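Local coordinates for E3 SUMO-protein ligase SIZ1 (PDB 3I2D) that acts as a SUMO E3 ligase that promotes attachment of SUMO (Smt3) to septins and PCNA, working with the conjugating enzyme Ubc9, at residues E88-R93 with L186-T191; I137-P142 with Y195-Y200; S123-P128 with T191-K196; N143-N148 with A169-H174. All coordinates share one frame; numbering follows the deposited sequence.

Contact 1. Residues E88-R93 with L186-T191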
loop_
_atom_site.group_PDB
_atom_site.type_symbol
_atom_site.label_atom_id
_atom_site.label_comp_id
_atom_site.label_asym_id
_atom_site.label_seq_id
_atom_site.Cartn_x
_atom_site.Cartn_y
_atom_site.Cartn_z
ATOM N N GLU A 88 -5.943 -2.888 27.465
ATOM C CA GLU A 88 -7.199 -2.915 28.206
ATOM C C GLU A 88 -7.895 -1.565 28.298
ATOM O O GLU A 88 -7.327 -0.525 27.959
ATOM C CB GLU A 88 -6.951 -3.437 29.621
ATOM C CG GLU A 88 -6.799 -4.947 29.732
ATOM C CD GLU A 88 -6.432 -5.390 31.144
ATOM O OE1 GLU A 88 -6.607 -6.592 31.455
ATOM O OE2 GLU A 88 -5.960 -4.537 31.937
ATOM N N VAL A 89 -9.137 -1.602 28.762
ATOM C CA VAL A 89 -9.933 -0.405 28.958
ATOM C C VAL A 89 -9.571 0.111 30.342
ATOM O O VAL A 89 -9.751 -0.593 31.333
ATOM C CB VAL A 89 -11.405 -0.748 28.903
ATOM C CG1 VAL A 89 -12.240 0.498 29.125
ATOM C CG2 VAL A 89 -11.720 -1.359 27.551
ATOM N N THR A 90 -9.054 1.333 30.408
ATOM C CA THR A 90 -8.615 1.922 31.673
ATOM C C THR A 90 -8.844 3.415 31.612
ATOM O O THR A 90 -8.725 4.006 30.548
ATOM C CB THR A 90 -7.090 1.656 31.917
ATOM O OG1 THR A 90 -6.647 2.350 33.090
ATOM C CG2 THR A 90 -6.268 2.147 30.745
ATOM N N GLY A 91 -9.179 4.025 32.745
ATOM C CA GLY A 91 -9.422 5.461 32.762
ATOM C C GLY A 91 -8.144 6.202 33.096
ATOM O O GLY A 91 -8.068 7.435 33.105
ATOM N N GLY A 92 -7.126 5.409 33.389
ATOM C CA GLY A 92 -5.833 5.958 33.701
ATOM C C GLY A 92 -4.817 5.404 32.731
ATOM O O GLY A 92 -5.127 5.101 31.575
ATOM N N ARG A 93 -3.596 5.271 33.228
ATOM C CA ARG A 93 -2.475 4.766 32.472
ATOM C C ARG A 93 -2.487 3.244 32.559
ATOM O O ARG A 93 -3.045 2.657 33.495
ATOM C CB ARG A 93 -1.194 5.343 33.069
ATOM C CG ARG A 93 0.092 5.032 32.344
ATOM C CD ARG A 93 1.180 5.985 32.851
ATOM N NE ARG A 93 2.533 5.602 32.459
ATOM C CZ ARG A 93 3.169 4.525 32.914
ATOM N NH1 ARG A 93 2.575 3.715 33.782
ATOM N NH2 ARG A 93 4.400 4.256 32.503
ATOM N N LEU A 186 4.402 -1.012 25.445
ATOM C CA LEU A 186 3.454 -0.013 24.961
ATOM C C LEU A 186 2.748 0.612 26.156
ATOM O O LEU A 186 2.088 -0.071 26.936
ATOM C CB LEU A 186 2.393 -0.629 24.047
ATOM C CG LEU A 186 1.321 0.371 23.588
ATOM C CD1 LEU A 186 1.869 1.291 22.501
ATOM C CD2 LEU A 186 0.127 -0.393 23.056
ATOM N N ILE A 187 2.900 1.914 26.300
ATOM C CA ILE A 187 2.260 2.626 27.380
ATOM C C ILE A 187 1.089 3.393 26.786
ATOM O O ILE A 187 1.267 4.191 25.869
ATOM C CB ILE A 187 3.218 3.630 28.015
ATOM C CG1 ILE A 187 4.420 2.887 28.602
ATOM C CG2 ILE A 187 2.495 4.434 29.079
ATOM C CD1 ILE A 187 5.401 3.801 29.267
ATOM N N TYR A 188 -0.111 3.139 27.295
ATOM C CA TYR A 188 -1.296 3.834 26.815
ATOM C C TYR A 188 -2.050 4.474 27.968
ATOM O O TYR A 188 -1.699 4.289 29.139
ATOM C CB TYR A 188 -2.197 2.858 26.076
ATOM C CG TYR A 188 -2.538 1.626 26.868
ATOM C CD1 TYR A 188 -3.728 1.537 27.579
ATOM C CD2 TYR A 188 -1.667 0.540 26.895
ATOM C CE1 TYR A 188 -4.048 0.377 28.304
ATOM C CE2 TYR A 188 -1.973 -0.616 27.609
ATOM C CZ TYR A 188 -3.164 -0.692 28.314
ATOM O OH TYR A 188 -3.457 -1.825 29.038
ATOM N N ALA A 189 -3.094 5.222 27.634
ATOM C CA ALA A 189 -3.895 5.904 28.646
ATOM C C ALA A 189 -5.270 6.293 28.139
ATOM O O ALA A 189 -5.428 6.640 26.982
ATOM C CB ALA A 189 -3.172 7.156 29.119
ATOM N N PHE A 190 -6.266 6.239 29.016
ATOM C CA PHE A 190 -7.626 6.650 28.653
ATOM C C PHE A 190 -8.170 5.908 27.454
ATOM O O PHE A 190 -8.499 6.510 26.426
ATOM C CB PHE A 190 -7.641 8.147 28.359
ATOM C CG PHE A 190 -6.700 8.922 29.217
ATOM C CD1 PHE A 190 -5.827 9.844 28.652
ATOM C CD2 PHE A 190 -6.677 8.725 30.592
ATOM C CE1 PHE A 190 -4.943 10.560 29.441
ATOM C CE2 PHE A 190 -5.796 9.435 31.395
ATOM C CZ PHE A 190 -4.926 10.359 30.818
ATOM N N THR A 191 -8.272 4.598 27.590
ATOM C CA THR A 191 -8.792 3.792 26.512
ATOM C C THR A 191 -10.235 3.363 26.800
ATOM O O THR A 191 -10.549 2.919 27.901
ATOM C CB THR A 191 -7.911 2.560 26.310
ATOM O OG1 THR A 191 -7.773 1.859 27.557
ATOM C CG2 THR A 191 -6.548 2.984 25.819
#

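Contact 2. Residues I137-P142 with Y195-Y200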
loop_
_atom_site.group_PDB
_atom_site.type_symbol
_atom_site.label_atom_id
_atom_site.label_comp_id
_atom_site.label_asym_id
_atom_site.label_seq_id
_atom_site.Cartn_x
_atom_site.Cartn_y
_atom_site.Cartn_z
ATOM N N ILE A 137 -5.499 -0.601 10.773
ATOM C CA ILE A 137 -4.408 -0.522 11.732
ATOM C C ILE A 137 -4.708 0.662 12.633
ATOM O O ILE A 137 -4.764 1.799 12.179
ATOM C CB ILE A 137 -3.072 -0.307 11.046
ATOM C CG1 ILE A 137 -2.698 -1.568 10.267
ATOM C CG2 ILE A 137 -2.018 0.064 12.071
ATOM C CD1 ILE A 137 -1.521 -1.386 9.326
ATOM N N GLN A 138 -4.913 0.396 13.913
ATOM C CA GLN A 138 -5.221 1.466 14.834
ATOM C C GLN A 138 -4.720 1.250 16.251
ATOM O O GLN A 138 -5.202 0.369 16.960
ATOM C CB GLN A 138 -6.718 1.687 14.879
ATOM C CG GLN A 138 -7.088 3.008 15.484
ATOM C CD GLN A 138 -8.580 3.145 15.664
ATOM O OE1 GLN A 138 -9.177 2.471 16.508
ATOM N NE2 GLN A 138 -9.202 4.003 14.857
ATOM N N PHE A 139 -3.743 2.072 16.639
ATOM C CA PHE A 139 -3.152 2.066 17.967
ATOM C C PHE A 139 -3.950 2.978 18.904
ATOM O O PHE A 139 -4.567 3.940 18.465
ATOM C CB PHE A 139 -1.733 2.612 17.903
ATOM C CG PHE A 139 -0.732 1.634 17.404
ATOM C CD1 PHE A 139 -0.725 1.243 16.078
ATOM C CD2 PHE A 139 0.199 1.079 18.272
ATOM C CE1 PHE A 139 0.198 0.306 15.628
ATOM C CE2 PHE A 139 1.113 0.152 17.833
ATOM C CZ PHE A 139 1.114 -0.240 16.509
ATOM N N PRO A 140 -3.963 2.687 20.208
ATOM C CA PRO A 140 -4.721 3.592 21.075
ATOM C C PRO A 140 -3.941 4.903 21.243
ATOM O O PRO A 140 -2.717 4.892 21.239
ATOM C CB PRO A 140 -4.826 2.810 22.377
ATOM C CG PRO A 140 -3.563 1.999 22.382
ATOM C CD PRO A 140 -3.514 1.499 20.954
ATOM N N PHE A 141 -4.654 6.020 21.367
ATOM C CA PHE A 141 -4.041 7.330 21.545
ATOM C C PHE A 141 -4.507 7.914 22.873
ATOM O O PHE A 141 -5.681 7.836 23.214
ATOM C CB PHE A 141 -4.468 8.265 20.418
ATOM C CG PHE A 141 -3.823 9.618 20.473
ATOM C CD1 PHE A 141 -2.637 9.869 19.779
ATOM C CD2 PHE A 141 -4.407 10.657 21.208
ATOM C CE1 PHE A 141 -2.046 11.130 19.809
ATOM C CE2 PHE A 141 -3.823 11.931 21.248
ATOM C CZ PHE A 141 -2.642 12.166 20.548
ATOM N N PRO A 142 -3.592 8.494 23.653
ATOM C CA PRO A 142 -2.156 8.661 23.395
ATOM C C PRO A 142 -1.376 7.387 23.751
ATOM O O PRO A 142 -1.861 6.531 24.500
ATOM C CB PRO A 142 -1.788 9.816 24.316
ATOM C CG PRO A 142 -2.628 9.470 25.560
ATOM C CD PRO A 142 -3.969 9.048 24.970
ATOM N N TYR A 195 -7.597 -3.275 22.535
ATOM C CA TYR A 195 -6.811 -3.403 21.316
ATOM C C TYR A 195 -5.882 -4.608 21.423
ATOM O O TYR A 195 -5.509 -5.022 22.511
ATOM C CB TYR A 195 -5.946 -2.165 21.076
ATOM C CG TYR A 195 -6.674 -0.846 20.960
ATOM C CD1 TYR A 195 -7.265 -0.244 22.077
ATOM C CD2 TYR A 195 -6.721 -0.172 19.744
ATOM C CE1 TYR A 195 -7.877 1.003 21.977
ATOM C CE2 TYR A 195 -7.324 1.062 19.634
ATOM C CZ TYR A 195 -7.898 1.647 20.749
ATOM O OH TYR A 195 -8.486 2.877 20.616
ATOM N N LYS A 196 -5.494 -5.167 20.290
ATOM C CA LYS A 196 -4.594 -6.305 20.318
ATOM C C LYS A 196 -3.443 -5.987 19.370
ATOM O O LYS A 196 -3.661 -5.498 18.262
ATOM C CB LYS A 196 -5.335 -7.578 19.886
ATOM C CG LYS A 196 -4.650 -8.863 20.298
ATOM C CD LYS A 196 -5.536 -10.064 20.020
ATOM C CE LYS A 196 -4.884 -11.386 20.447
ATOM N NZ LYS A 196 -4.637 -11.485 21.919
ATOM N N LEU A 197 -2.216 -6.232 19.815
ATOM C CA LEU A 197 -1.059 -5.961 18.982
ATOM C C LEU A 197 -0.419 -7.256 18.519
ATOM O O LEU A 197 -0.540 -8.280 19.180
ATOM C CB LEU A 197 -0.043 -5.117 19.743
ATOM C CG LEU A 197 -0.502 -3.697 20.083
ATOM C CD1 LEU A 197 -1.627 -3.726 21.119
ATOM C CD2 LEU A 197 0.675 -2.925 20.627
ATOM N N PHE A 198 0.242 -7.207 17.366
ATOM C CA PHE A 198 0.920 -8.367 16.808
ATOM C C PHE A 198 2.262 -7.939 16.259
ATOM O O PHE A 198 2.403 -6.842 15.732
ATOM C CB PHE A 198 0.133 -8.971 15.660
ATOM C CG PHE A 198 -1.225 -9.449 16.034
ATOM C CD1 PHE A 198 -2.274 -8.554 16.188
ATOM C CD2 PHE A 198 -1.467 -10.802 16.207
ATOM C CE1 PHE A 198 -3.549 -9.005 16.505
ATOM C CE2 PHE A 198 -2.732 -11.262 16.524
ATOM C CZ PHE A 198 -3.776 -10.368 16.672
ATOM N N GLY A 199 3.249 -8.815 16.391
ATOM C CA GLY A 199 4.570 -8.528 15.873
ATOM C C GLY A 199 4.743 -9.420 14.667
ATOM O O GLY A 199 4.568 -10.630 14.761
ATOM N N TYR A 200 5.049 -8.830 13.523
ATOM C CA TYR A 200 5.229 -9.605 12.300
ATOM C C TYR A 200 6.513 -9.204 11.595
ATOM O O TYR A 200 6.885 -8.019 11.581
ATOM C CB TYR A 200 4.099 -9.348 11.294
ATOM C CG TYR A 200 2.732 -9.901 11.628
ATOM C CD1 TYR A 200 1.643 -9.049 11.806
ATOM C CD2 TYR A 200 2.501 -11.272 11.668
ATOM C CE1 TYR A 200 0.350 -9.551 12.005
ATOM C CE2 TYR A 200 1.216 -11.781 11.865
ATOM C CZ TYR A 200 0.148 -10.913 12.030
ATOM O OH TYR A 200 -1.123 -11.416 12.202
#

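Contact 3. Residues S123-P128 with T191-K196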
loop_
_atom_site.group_PDB
_atom_site.type_symbol
_atom_site.label_atom_id
_atom_site.label_comp_id
_atom_site.label_asym_id
_atom_site.label_seq_id
_atom_site.Cartn_x
_atom_site.Cartn_y
_atom_site.Cartn_z
ATOM N N SER A 123 -1.510 -2.954 15.407
ATOM C CA SER A 123 -2.478 -2.793 16.461
ATOM C C SER A 123 -3.842 -2.679 15.833
ATOM O O SER A 123 -3.986 -2.097 14.776
ATOM C CB SER A 123 -2.178 -1.542 17.264
ATOM O OG SER A 123 -3.155 -1.346 18.263
ATOM N N GLY A 124 -4.845 -3.245 16.482
ATOM C CA GLY A 124 -6.196 -3.168 15.967
ATOM C C GLY A 124 -7.146 -3.296 17.134
ATOM O O GLY A 124 -6.740 -3.704 18.212
ATOM N N MET A 125 -8.407 -2.945 16.948
ATOM C CA MET A 125 -9.353 -3.068 18.050
ATOM C C MET A 125 -9.954 -4.470 18.064
ATOM O O MET A 125 -10.101 -5.093 17.020
ATOM C CB MET A 125 -10.491 -2.055 17.917
ATOM C CG MET A 125 -10.058 -0.632 17.719
ATOM S SD MET A 125 -11.527 0.375 17.489
ATOM C CE MET A 125 -11.341 1.487 18.860
ATOM N N ILE A 126 -10.297 -4.960 19.251
ATOM C CA ILE A 126 -10.910 -6.266 19.383
ATOM C C ILE A 126 -12.338 -6.190 18.819
ATOM O O ILE A 126 -12.851 -7.149 18.251
ATOM C CB ILE A 126 -10.926 -6.710 20.856
ATOM C CG1 ILE A 126 -9.573 -7.322 21.228
ATOM C CG2 ILE A 126 -11.993 -7.757 21.083
ATOM C CD1 ILE A 126 -8.391 -6.418 21.010
ATOM N N ASN A 127 -12.969 -5.033 18.962
ATOM C CA ASN A 127 -14.317 -4.836 18.452
ATOM C C ASN A 127 -14.321 -3.598 17.581
ATOM O O ASN A 127 -14.757 -2.536 18.009
ATOM C CB ASN A 127 -15.305 -4.664 19.612
ATOM C CG ASN A 127 -15.707 -5.995 20.238
ATOM O OD1 ASN A 127 -16.519 -6.730 19.672
ATOM N ND2 ASN A 127 -15.129 -6.318 21.399
ATOM N N PRO A 128 -13.812 -3.714 16.347
ATOM C CA PRO A 128 -13.770 -2.575 15.426
ATOM C C PRO A 128 -15.126 -2.209 14.837
ATOM O O PRO A 128 -16.079 -3.001 14.860
ATOM C CB PRO A 128 -12.803 -3.040 14.342
ATOM C CG PRO A 128 -13.045 -4.518 14.304
ATOM C CD PRO A 128 -13.114 -4.880 15.775
ATOM N N THR A 191 -8.272 4.598 27.590
ATOM C CA THR A 191 -8.792 3.792 26.512
ATOM C C THR A 191 -10.235 3.363 26.800
ATOM O O THR A 191 -10.549 2.919 27.901
ATOM C CB THR A 191 -7.911 2.560 26.310
ATOM O OG1 THR A 191 -7.773 1.859 27.557
ATOM C CG2 THR A 191 -6.548 2.984 25.819
ATOM N N THR A 192 -11.105 3.514 25.807
ATOM C CA THR A 192 -12.512 3.123 25.931
ATOM C C THR A 192 -12.771 1.794 25.224
ATOM O O THR A 192 -13.839 1.215 25.356
ATOM C CB THR A 192 -13.460 4.158 25.300
ATOM O OG1 THR A 192 -13.164 4.289 23.901
ATOM C CG2 THR A 192 -13.330 5.506 25.996
ATOM N N LYS A 193 -11.791 1.315 24.468
ATOM C CA LYS A 193 -11.935 0.065 23.743
ATOM C C LYS A 193 -10.690 -0.786 23.952
ATOM O O LYS A 193 -9.664 -0.267 24.366
ATOM C CB LYS A 193 -12.132 0.376 22.258
ATOM C CG LYS A 193 -13.013 1.584 22.044
ATOM C CD LYS A 193 -13.754 1.562 20.712
ATOM C CE LYS A 193 -14.694 0.368 20.578
ATOM N NZ LYS A 193 -15.333 0.367 19.220
ATOM N N GLU A 194 -10.788 -2.091 23.696
ATOM C CA GLU A 194 -9.637 -2.982 23.824
ATOM C C GLU A 194 -8.913 -3.092 22.489
ATOM O O GLU A 194 -9.533 -3.003 21.435
ATOM C CB GLU A 194 -10.063 -4.374 24.270
ATOM C CG GLU A 194 -10.189 -4.528 25.765
ATOM C CD GLU A 194 -10.333 -5.975 26.184
ATOM O OE1 GLU A 194 -11.281 -6.636 25.696
ATOM O OE2 GLU A 194 -9.500 -6.446 26.996
ATOM N N TYR A 195 -7.597 -3.275 22.535
ATOM C CA TYR A 195 -6.811 -3.403 21.316
ATOM C C TYR A 195 -5.882 -4.608 21.423
ATOM O O TYR A 195 -5.509 -5.022 22.511
ATOM C CB TYR A 195 -5.946 -2.165 21.076
ATOM C CG TYR A 195 -6.674 -0.846 20.960
ATOM C CD1 TYR A 195 -7.265 -0.244 22.077
ATOM C CD2 TYR A 195 -6.721 -0.172 19.744
ATOM C CE1 TYR A 195 -7.877 1.003 21.977
ATOM C CE2 TYR A 195 -7.324 1.062 19.634
ATOM C CZ TYR A 195 -7.898 1.647 20.749
ATOM O OH TYR A 195 -8.486 2.877 20.616
ATOM N N LYS A 196 -5.494 -5.167 20.290
ATOM C CA LYS A 196 -4.594 -6.305 20.318
ATOM C C LYS A 196 -3.443 -5.987 19.370
ATOM O O LYS A 196 -3.661 -5.498 18.262
ATOM C CB LYS A 196 -5.335 -7.578 19.886
ATOM C CG LYS A 196 -4.650 -8.863 20.298
ATOM C CD LYS A 196 -5.536 -10.064 20.020
ATOM C CE LYS A 196 -4.884 -11.386 20.447
ATOM N NZ LYS A 196 -4.637 -11.485 21.919
HETATM O O HOH W 1 -12.559 -2.739 20.950
#

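Contact 4. Residues N143-N148 with A169-H174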
loop_
_atom_site.group_PDB
_atom_site.type_symbol
_atom_site.label_atom_id
_atom_site.label_comp_id
_atom_site.label_asym_id
_atom_site.label_seq_id
_atom_site.Cartn_x
_atom_site.Cartn_y
_atom_site.Cartn_z
ATOM N N ASN A 143 -0.168 7.257 23.221
ATOM C CA ASN A 143 0.634 6.088 23.540
ATOM C C ASN A 143 2.108 6.378 23.397
ATOM O O ASN A 143 2.512 7.376 22.809
ATOM C CB ASN A 143 0.246 4.901 22.645
ATOM C CG ASN A 143 0.852 4.979 21.242
ATOM O OD1 ASN A 143 2.065 4.955 21.080
ATOM N ND2 ASN A 143 0.000 5.049 20.224
ATOM N N GLU A 144 2.914 5.514 23.978
ATOM C CA GLU A 144 4.349 5.633 23.867
ATOM C C GLU A 144 4.887 4.233 23.725
ATOM O O GLU A 144 4.695 3.399 24.607
ATOM C CB GLU A 144 4.970 6.284 25.084
ATOM C CG GLU A 144 6.471 6.307 24.957
ATOM C CD GLU A 144 7.122 7.220 25.954
ATOM O OE1 GLU A 144 6.798 8.434 25.929
ATOM O OE2 GLU A 144 7.951 6.718 26.755
ATOM N N LEU A 145 5.541 3.975 22.599
ATOM C CA LEU A 145 6.100 2.660 22.330
ATOM C C LEU A 145 7.610 2.675 22.509
ATOM O O LEU A 145 8.305 3.580 22.027
ATOM C CB LEU A 145 5.760 2.225 20.907
ATOM C CG LEU A 145 6.175 0.815 20.498
ATOM C CD1 LEU A 145 5.406 -0.227 21.303
ATOM C CD2 LEU A 145 5.904 0.649 19.025
ATOM N N ARG A 146 8.107 1.668 23.217
ATOM C CA ARG A 146 9.530 1.532 23.461
ATOM C C ARG A 146 9.985 0.129 23.127
ATOM O O ARG A 146 9.281 -0.854 23.382
ATOM C CB ARG A 146 9.861 1.823 24.924
ATOM C CG ARG A 146 10.033 3.280 25.254
ATOM C CD ARG A 146 10.217 3.496 26.752
ATOM N NE ARG A 146 10.379 4.916 27.036
ATOM C CZ ARG A 146 11.474 5.615 26.747
ATOM N NH1 ARG A 146 12.515 5.023 26.176
ATOM N NH2 ARG A 146 11.523 6.916 27.001
ATOM N N CYS A 147 11.164 0.047 22.530
ATOM C CA CYS A 147 11.758 -1.235 22.198
ATOM C C CYS A 147 13.130 -1.211 22.849
ATOM O O CYS A 147 13.957 -0.350 22.530
ATOM C CB CYS A 147 11.910 -1.406 20.693
ATOM S SG CYS A 147 12.350 -3.088 20.281
ATOM N N ASN A 148 13.364 -2.149 23.764
ATOM C CA ASN A 148 14.623 -2.215 24.491
ATOM C C ASN A 148 14.990 -0.810 24.986
ATOM O O ASN A 148 16.032 -0.249 24.633
ATOM C CB ASN A 148 15.734 -2.785 23.605
ATOM C CG ASN A 148 15.404 -4.171 23.070
ATOM O OD1 ASN A 148 14.862 -5.017 23.786
ATOM N ND2 ASN A 148 15.747 -4.416 21.808
ATOM N N ALA A 169 4.413 0.076 13.495
ATOM C CA ALA A 169 5.643 0.658 14.004
ATOM C C ALA A 169 6.841 -0.256 13.721
ATOM O O ALA A 169 6.800 -1.446 13.991
ATOM C CB ALA A 169 5.508 0.911 15.494
ATOM N N ASP A 170 7.897 0.324 13.162
ATOM C CA ASP A 170 9.120 -0.398 12.824
ATOM C C ASP A 170 9.993 -0.576 14.064
ATOM O O ASP A 170 10.625 0.387 14.507
ATOM C CB ASP A 170 9.917 0.408 11.794
ATOM C CG ASP A 170 10.891 -0.449 10.999
ATOM O OD1 ASP A 170 11.338 -1.487 11.527
ATOM O OD2 ASP A 170 11.218 -0.083 9.847
ATOM N N LEU A 171 10.039 -1.792 14.615
ATOM C CA LEU A 171 10.867 -2.089 15.800
ATOM C C LEU A 171 12.307 -2.444 15.416
ATOM O O LEU A 171 13.233 -2.276 16.204
ATOM C CB LEU A 171 10.323 -3.297 16.577
ATOM C CG LEU A 171 8.864 -3.400 16.984
ATOM C CD1 LEU A 171 8.620 -4.757 17.612
ATOM C CD2 LEU A 171 8.529 -2.300 17.942
ATOM N N THR A 172 12.466 -2.951 14.199
ATOM C CA THR A 172 13.734 -3.417 13.657
ATOM C C THR A 172 15.053 -2.740 14.000
ATOM O O THR A 172 15.995 -3.409 14.419
ATOM C CB THR A 172 13.632 -3.516 12.161
ATOM O OG1 THR A 172 12.309 -3.955 11.820
ATOM C CG2 THR A 172 14.632 -4.524 11.643
ATOM N N PRO A 173 15.155 -1.419 13.821
ATOM C CA PRO A 173 16.431 -0.776 14.151
ATOM C C PRO A 173 16.812 -0.767 15.632
ATOM O O PRO A 173 17.885 -0.283 15.984
ATOM C CB PRO A 173 16.260 0.641 13.596
ATOM C CG PRO A 173 14.795 0.885 13.726
ATOM C CD PRO A 173 14.209 -0.445 13.246
ATOM N N HIS A 174 15.960 -1.303 16.498
ATOM C CA HIS A 174 16.248 -1.305 17.934
ATOM C C HIS A 174 16.307 -2.692 18.548
ATOM O O HIS A 174 16.310 -2.837 19.771
ATOM C CB HIS A 174 15.209 -0.465 18.677
ATOM C CG HIS A 174 15.048 0.905 18.110
ATOM N ND1 HIS A 174 16.027 1.869 18.220
ATOM C CD2 HIS A 174 14.070 1.443 17.346
ATOM C CE1 HIS A 174 15.659 2.941 17.541
ATOM N NE2 HIS A 174 14.477 2.708 16.999
#

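Contact 1. Residues E88-R93 with L186-T191
Thr-90 to Arg-93 meet Tyr-188 to Thr-191 at a corner of the PINIT domain, where both segments pass between its two antiparallel sheets: strand 74-90 turns through Gly-91 and Gly-92 into strand 93-100, and the 186-191 segment bends at Phe-190. Backbone bonds tie the bends together, from Phe-190 N to Gly-92 O (3.0 Å) and from Thr-191 N to Thr-90 O (3.1 Å). Beyond them Arg-93 and Ala-189 form an antiparallel non-hydrogen-bonded pair.

Hydroxyls add to this. With chi1 at 54°, Thr-191 holds OG1 between its own N and carbonyl carbon, where it accepts from Thr-90 N at 3.2 Å and donates to Glu-88 O; the modelled length of that second bond is too short to trust. Tyr-188 reaches past Thr-90, its CE1 lying 3.7 Å from Thr-90 CG2, and its OH takes the Glu-88 N-H almost straight (3.1 Å, 171°). On the turn itself, Thr-90 OG1 accepts from Gly-92 N at 3.1 Å, which makes an ST turn.

On the outer side Ile-187 CG2 lies over one face of the Arg-93 guanidinium, 3.6 Å from Arg-93 NE. The Phe-190 ring has its neighbour Ala-189 CB over its centre and turns an edge to Gly-91 O. Inward, Tyr-188 and Thr-191 both rest on Val-87 and Pro-140.

Where regular strand pairing gives out, then, tyrosine and threonine hydroxyls take up the peptide groups of Glu-88 and Thr-90, so the corner is closed largely by polar bonds at the domain surface.

Contact 2. Residues I137-P142 with Y195-Y200
Pro-140 lies over one face of the Tyr-195 ring, and most of this contact is that pairing. Tyr-195 keeps CG anti to its carbonyl carbon (chi1 -58°), which swings the ring off strand 195-204 and under the 137-142 loop. There Pro-140 CB sits 3.8 Å from the Tyr-195 ring centroid, a CH-pi contact displaced toward the rim on the CE1 and CZ side. The proline spans the ring: its CD comes down near the other side, 3.8 Å from Tyr-195 CD2.

One residue before Phe-139, the backbone takes over. The carbonyl of Gln-138 meets the ring edge close to its plane, with Gln-138 O 3.2 Å from Tyr-195 CD2, and the same oxygen is hydrogen-bonded by Ser-123 OG.

A second, lighter touch lies farther along the strand. Phe-139 CB points away from it, but the far end of the ring comes back, with Phe-139 CE2 4.2 Å from Leu-197 CD2. The two side chains cross at about a right angle. With CG anti to its carbonyl carbon (chi1 -66°), Leu-197 turns CD2 toward the loop, and it also packs on Met-85 and Leu-186.

The loop between strands 117-125 and 143-147 is thus laid across strand 195-204 within the PINIT domain, with no hydrogen bond between the two segments. Their adhesion is mainly apolar: a saturated proline ring on a pi face, helped probably by attraction between the Gln-138 carbonyl and the slightly positive tyrosine rim hydrogens, which together would hinder ring flipping.

Contact 3. Residues S123-P128 with T191-K196
With CG anti to its carbonyl carbon (chi1 -52°), Met-125 runs alongside Tyr-195, pointing the same way; Met-125 CG lies 3.7 Å from Tyr-195 CE2, and the sulfur sits obliquely to the ring in a Met-aromatic contact, with Met-125 SD 5.4 Å from the Tyr-195 centroid. Lys-193 is bent at chi3 (61°), which carries NZ across to Asn-127 O at 3.2 Å, almost in line with the carbonyl bond. Replacing Lys-193 by a leucine would probably leave the Asn-127 carbonyl without its ammonium donor and the loop at Asn-127 less firmly held.

Paired backbones lie beneath. Gly-124 and Lys-196 form an antiparallel hydrogen-bonded pair, Lys-196 N to Gly-124 O (2.8 Å) and Gly-124 N to Lys-196 O (3.1 Å). Farther on, Glu-194 O takes Ile-126 N at 3.0 Å from above its carbonyl plane and also accepts from a water that in turn receives Asn-127 N.

In this sheet of the PINIT domain, strand 195-204 thus has strand 117-125 on this flank and strand 74-90 on the other, where Tyr-195 pairs with Val-87 and Lys-196 NZ bonds Asn-86 OD1.

Contact 4. Residues N143-N148 with A169-H174
Leu-145 and Cys-147 face Ala-169 and Leu-171 across the interior, with His-174 at its border, and the apolar contacts come first. Leu-145 has CG anti to N (chi1 -175°), which points the branch toward strand 169-170, where Leu-145 CD2 is 3.6 Å from Ala-169 CB and 4.1 Å from Leu-171 CD2. The two leucines cross at about a right angle. Next along, Cys-147 SG packs on Leu-171 CB at 4.2 Å, and Cys-147 CB meets His-174 CB at 4.0 Å.

Hydrogen bonding across the contact falls to Asn-148, just past the end of strand 143-147. Its ND2 donates to His-174 O at 2.6 Å, the donor lying in the carbonyl plane and the acceptor close to the amide plane. Asn-182 OD1 is a second partner of that nitrogen, while OD1 of Asn-148 accepts from Asn-183 N, so both ends of the amide are held and its rotation is fixed. With an alanine in place of Asn-148, the His-174 carbonyl would probably lose this donor and the 171-174 turn would be less firmly tied to the strand end.

Charge and local bonds stay largely within each segment. Arg-146 NE makes a salt bridge to Glu-144 OE2 (3.0 Å) whose hydrogen bond is weak. Thr-172 OG1 donates to Asp-170 OD1 at 2.7 Å, and Asp-170 also pairs with Arg-118; His-174 N returns to Leu-171 O, closing the 3-10 turn.

With Leu-145 and Ala-169 CA atoms 8.6 Å apart and no backbone pairing, the arrangement is consistent with two antiparallel PINIT-domain sheets packed face to face, as in a beta sandwich.

Overall arrangement
All four contacts lie in the PINIT domain, away from the SP-RING zinc site. Two antiparallel four-stranded sheets account for them: contact 3 joins neighbouring strands 117-125 and 195-204 of one sheet, contact 4 brings strand 143-147 of the other against edge strand 169-170, contact 1 lies where the chain turns from sheet to sheet, and contact 2 lays the loop before strand 143-147 on strand 195-204. Contacts 2 and 3 have centres about 8 Å apart and share Tyr-195 and Lys-196; contacts 3 and 4, about 19 Å apart, do not touch. Along the chain, 143-148 and 169-174 fall between the halves of the others, so segments far apart in sequence are brought together within the PINIT domain.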